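Local coordinates for protein murein peptide amidase A (Escherichia coli O157:H7, PDB 5HXD) that probably hydrolyses the gamma-D-glutamyl-diaminopimelate amide bond of murein tripeptide as a zinc-dependent M14 peptidase, in the breakdown of peptidoglycan, at residues L86-N98 and L126-T138. Residues are numbered along the deposited sequence; the frame is centred on the assembly and turned at random.
Sequences LGLRANANGVDLN and LLTGDKPGSEPET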
loop_
_atom_site.group_PDB
_atom_site.type_symbol
_atom_site.label_atom_id
_atom_site.label_comp_id
_atom_site.label_asym_id
_atom_site.label_seq_id
_atom_site.Cartn_x
_atom_site.Cartn_y
_atom_site.Cartn_z
ATOM N N LEU A 86 5.726 1.448 4.121
ATOM C CA LEU A 86 6.298 0.529 5.094
ATOM C C LEU A 86 5.400 -0.688 5.392
ATOM O O LEU A 86 5.722 -1.465 6.283
ATOM C CB LEU A 86 6.601 1.270 6.408
ATOM C CG LEU A 86 7.675 2.363 6.413
ATOM C CD1 LEU A 86 7.600 3.221 7.674
ATOM C CD2 LEU A 86 9.072 1.732 6.269
ATOM N N GLY A 87 4.283 -0.852 4.674
ATOM C CA GLY A 87 3.372 -1.970 4.917
ATOM C C GLY A 87 2.938 -2.103 6.373
ATOM O O GLY A 87 2.532 -3.166 6.854
ATOM N N LEU A 88 3.018 -0.977 7.061
ATOM C CA LEU A 88 2.777 -0.872 8.478
ATOM C C LEU A 88 1.391 -0.243 8.708
ATOM O O LEU A 88 0.888 0.458 7.851
ATOM C CB LEU A 88 3.891 -0.027 9.088
ATOM C CG LEU A 88 4.178 0.048 10.573
ATOM C CD1 LEU A 88 4.746 -1.261 11.053
ATOM C CD2 LEU A 88 5.178 1.155 10.780
ATOM N N ARG A 89 0.770 -0.515 9.852
ATOM C CA ARG A 89 -0.501 0.104 10.229
ATOM C C ARG A 89 -0.348 1.530 10.771
ATOM O O ARG A 89 -1.168 2.395 10.501
ATOM C CB ARG A 89 -1.188 -0.770 11.267
ATOM C CG ARG A 89 -2.308 -0.102 12.009
ATOM C CD ARG A 89 -2.751 -0.957 13.172
ATOM N NE ARG A 89 -3.827 -0.355 13.954
ATOM C CZ ARG A 89 -5.117 -0.588 13.743
ATOM N NH1 ARG A 89 -5.492 -1.416 12.778
ATOM N NH2 ARG A 89 -6.025 -0.017 14.505
ATOM N N ALA A 90 0.708 1.754 11.542
ATOM C CA ALA A 90 1.058 3.038 12.143
ATOM C C ALA A 90 1.854 3.927 11.196
ATOM O O ALA A 90 2.264 3.473 10.124
ATOM C CB ALA A 90 1.861 2.797 13.390
ATOM N N ASN A 91 2.078 5.194 11.585
ATOM C CA ASN A 91 3.003 6.066 10.834
ATOM C C ASN A 91 4.461 5.809 11.259
ATOM O O ASN A 91 4.750 4.851 11.978
ATOM C CB ASN A 91 2.632 7.557 10.970
ATOM C CG ASN A 91 2.985 8.173 12.338
ATOM O OD1 ASN A 91 3.476 7.507 13.245
ATOM N ND2 ASN A 91 2.725 9.472 12.474
ATOM N N ALA A 92 5.374 6.659 10.810
ATOM C CA ALA A 92 6.792 6.379 10.957
ATOM C C ALA A 92 7.252 6.483 12.420
ATOM O O ALA A 92 8.399 6.163 12.733
ATOM C CB ALA A 92 7.594 7.313 10.064
ATOM N N ASN A 93 6.352 6.924 13.300
ATOM C CA ASN A 93 6.617 7.056 14.739
ATOM C C ASN A 93 6.062 5.918 15.599
ATOM O O ASN A 93 6.068 6.001 16.828
ATOM C CB ASN A 93 6.018 8.356 15.275
ATOM C CG ASN A 93 6.924 9.550 15.095
ATOM O OD1 ASN A 93 8.142 9.414 14.991
ATOM N ND2 ASN A 93 6.331 10.739 15.065
ATOM N N GLY A 94 5.535 4.878 14.971
ATOM C CA GLY A 94 4.853 3.838 15.729
ATOM C C GLY A 94 3.551 4.310 16.367
ATOM O O GLY A 94 3.010 3.657 17.259
ATOM N N VAL A 95 3.049 5.452 15.905
ATOM C CA VAL A 95 1.768 5.987 16.354
ATOM C C VAL A 95 0.609 5.444 15.514
ATOM O O VAL A 95 0.688 5.406 14.284
ATOM C CB VAL A 95 1.760 7.528 16.295
ATOM C CG1 VAL A 95 0.396 8.076 16.675
ATOM C CG2 VAL A 95 2.846 8.104 17.209
ATOM N N ASP A 96 -0.455 5.000 16.184
ATOM C CA ASP A 96 -1.702 4.649 15.510
ATOM C C ASP A 96 -2.454 5.966 15.225
ATOM O O ASP A 96 -3.005 6.573 16.139
ATOM C CB ASP A 96 -2.543 3.689 16.373
ATOM C CG ASP A 96 -3.743 3.072 15.618
ATOM O OD1 ASP A 96 -4.266 3.673 14.634
ATOM O OD2 ASP A 96 -4.181 1.972 16.042
ATOM N N LEU A 97 -2.446 6.418 13.972
ATOM C CA LEU A 97 -3.026 7.715 13.622
ATOM C C LEU A 97 -4.513 7.789 13.991
ATOM O O LEU A 97 -5.054 8.873 14.205
ATOM C CB LEU A 97 -2.844 8.021 12.122
ATOM C CG LEU A 97 -1.436 8.382 11.625
ATOM C CD1 LEU A 97 -1.399 8.497 10.114
ATOM C CD2 LEU A 97 -0.924 9.640 12.270
ATOM N N ASN A 98 -5.164 6.635 14.071
ATOM C CA ASN A 98 -6.568 6.586 14.434
ATOM C C ASN A 98 -6.731 6.445 15.940
ATOM O O ASN A 98 -7.768 5.989 16.417
ATOM C CB ASN A 98 -7.277 5.437 13.718
ATOM C CG ASN A 98 -8.768 5.687 13.528
ATOM O OD1 ASN A 98 -9.194 6.773 13.121
ATOM N ND2 ASN A 98 -9.563 4.670 13.800
ATOM N N LEU A 126 0.831 -0.211 19.924
ATOM C CA LEU A 126 1.196 1.007 19.203
ATOM C C LEU A 126 1.121 2.205 20.136
ATOM O O LEU A 126 0.590 2.108 21.237
ATOM C CB LEU A 126 0.290 1.224 17.989
ATOM C CG LEU A 126 0.432 0.278 16.787
ATOM C CD1 LEU A 126 -0.441 0.714 15.620
ATOM C CD2 LEU A 126 1.874 0.183 16.351
ATOM N N LEU A 127 1.653 3.337 19.692
ATOM C CA LEU A 127 1.575 4.586 20.461
ATOM C C LEU A 127 0.399 5.542 20.031
ATOM O O LEU A 127 -0.032 5.554 18.870
ATOM C CB LEU A 127 2.921 5.320 20.358
ATOM C CG LEU A 127 4.201 4.684 20.921
ATOM C CD1 LEU A 127 5.356 5.592 20.632
ATOM C CD2 LEU A 127 4.100 4.487 22.408
ATOM N N THR A 128 -0.116 6.345 20.964
ATOM C CA THR A 128 -1.224 7.250 20.635
ATOM C C THR A 128 -0.750 8.683 20.350
ATOM O O THR A 128 -1.569 9.569 20.072
ATOM C CB THR A 128 -2.298 7.303 21.767
ATOM O OG1 THR A 128 -1.749 7.900 22.952
ATOM C CG2 THR A 128 -2.837 5.911 22.094
ATOM N N GLY A 129 0.564 8.906 20.406
ATOM C CA GLY A 129 1.121 10.244 20.273
ATOM C C GLY A 129 1.519 10.776 21.634
ATOM O O GLY A 129 0.990 10.357 22.660
ATOM N N ASP A 130 2.485 11.680 21.673
ATOM C CA ASP A 130 2.906 12.207 22.966
ATOM C C ASP A 130 2.018 13.392 23.337
ATOM O O ASP A 130 2.112 13.941 24.430
ATOM C CB ASP A 130 4.389 12.610 22.958
ATOM C CG ASP A 130 4.743 13.536 21.812
ATOM O OD1 ASP A 130 4.081 14.595 21.639
ATOM O OD2 ASP A 130 5.708 13.214 21.095
ATOM N N LYS A 131 1.154 13.784 22.413
ATOM C CA LYS A 131 0.138 14.768 22.729
ATOM C C LYS A 131 -1.017 14.606 21.748
ATOM O O LYS A 131 -0.819 14.080 20.648
ATOM C CB LYS A 131 0.729 16.181 22.677
ATOM C CG LYS A 131 1.189 16.595 21.295
ATOM C CD LYS A 131 1.698 18.021 21.267
ATOM C CE LYS A 131 1.769 18.522 19.821
ATOM N NZ LYS A 131 2.330 19.908 19.688
ATOM N N PRO A 132 -2.232 15.036 22.148
ATOM C CA PRO A 132 -3.409 15.018 21.265
ATOM C C PRO A 132 -3.104 15.643 19.925
ATOM O O PRO A 132 -2.678 16.798 19.905
ATOM C CB PRO A 132 -4.444 15.858 22.025
ATOM C CG PRO A 132 -3.682 16.534 23.130
ATOM C CD PRO A 132 -2.570 15.586 23.468
ATOM N N GLY A 133 -3.285 14.904 18.832
ATOM C CA GLY A 133 -2.995 15.450 17.517
ATOM C C GLY A 133 -1.510 15.669 17.267
ATOM O O GLY A 133 -1.152 16.540 16.476
ATOM N N SER A 134 -0.643 14.878 17.910
ATOM C CA SER A 134 0.803 15.055 17.757
ATOM C C SER A 134 1.314 14.933 16.304
ATOM O O SER A 134 2.186 15.704 15.876
ATOM C CB SER A 134 1.560 14.045 18.644
ATOM O OG SER A 134 1.704 12.765 18.035
ATOM N N GLU A 135 0.787 13.975 15.545
ATOM C CA GLU A 135 1.450 13.578 14.305
ATOM C C GLU A 135 1.151 14.510 13.111
ATOM O O GLU A 135 0.039 15.025 12.982
ATOM C CB GLU A 135 1.078 12.132 13.958
ATOM C CG GLU A 135 1.448 11.122 15.042
ATOM C CD GLU A 135 2.925 11.191 15.451
ATOM O OE1 GLU A 135 3.811 10.742 14.670
ATOM O OE2 GLU A 135 3.184 11.709 16.561
ATOM N N PRO A 136 2.153 14.708 12.227
ATOM C CA PRO A 136 1.995 15.625 11.095
ATOM C C PRO A 136 0.881 15.189 10.154
ATOM O O PRO A 136 0.107 16.046 9.728
ATOM C CB PRO A 136 3.364 15.586 10.395
ATOM C CG PRO A 136 4.047 14.394 10.903
ATOM C CD PRO A 136 3.486 14.082 12.254
ATOM N N GLU A 137 0.796 13.898 9.848
ATOM C CA GLU A 137 -0.327 13.365 9.089
ATOM C C GLU A 137 -1.669 13.731 9.720
ATOM O O GLU A 137 -2.633 13.991 9.010
ATOM C CB GLU A 137 -0.231 11.848 8.974
ATOM C CG GLU A 137 0.922 11.327 8.150
ATOM C CD GLU A 137 2.182 11.132 8.958
ATOM O OE1 GLU A 137 2.167 11.378 10.182
ATOM O OE2 GLU A 137 3.198 10.741 8.359
ATOM N N THR A 138 -1.738 13.746 11.051
ATOM C CA THR A 138 -2.997 14.036 11.736
ATOM C C THR A 138 -3.385 15.510 11.663
ATOM O O THR A 138 -4.530 15.868 11.359
ATOM C CB THR A 138 -2.926 13.645 13.207
ATOM O OG1 THR A 138 -2.591 12.254 13.304
ATOM C CG2 THR A 138 -4.264 13.956 13.912
HETATM O O HOH W 1 4.926 8.823 9.298
#
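Asn91 ND2 donates to two carboxylates, Glu135 OE1 at 2.8 Å and Glu137 OE1 at 3.0 Å. Both lie near its amide plane. Glu135 OE1 also accepts from Asn93 ND2, so one oxygen ties both asparagines. It uses its anti lone pair for Asn91 and its syn one for Asn93. A bend at chi2 (-54°) brings the Glu135 carboxylate round to the Asn91-Gly94 turn. Asn91 OD1 takes the backbone N of Asn93 at 2.9 Å, an Asx turn that steadies the amide. A water links Ala92 N to Glu137 OE2, which accepts from Leu24 N.

Two backbone bonds make a single beta bridge between Val95 and Leu127. Leu127 N reaches Gly94 O and Asp96 N reaches Leu127 O, each at 2.8 Å. Val95 packs its methyls on the bent Glu135 chain. Leu97 CD1 rests on Glu137 CB, CD2 on Glu135 CB. Leu126 CD1 touches Ala90 CB and Asp96 CB and meets the guanidinium edge of Arg89.

Arg89 grips Asp96 OD2 side-on with NE and NH2, a salt bridge, while Asp96 OD1 accepts from NE2 of His49, a predicted zinc ligand. Loop 86-98, bridged to the end of strand 122-127, carries both beside the M14 carboxypeptidase zinc site.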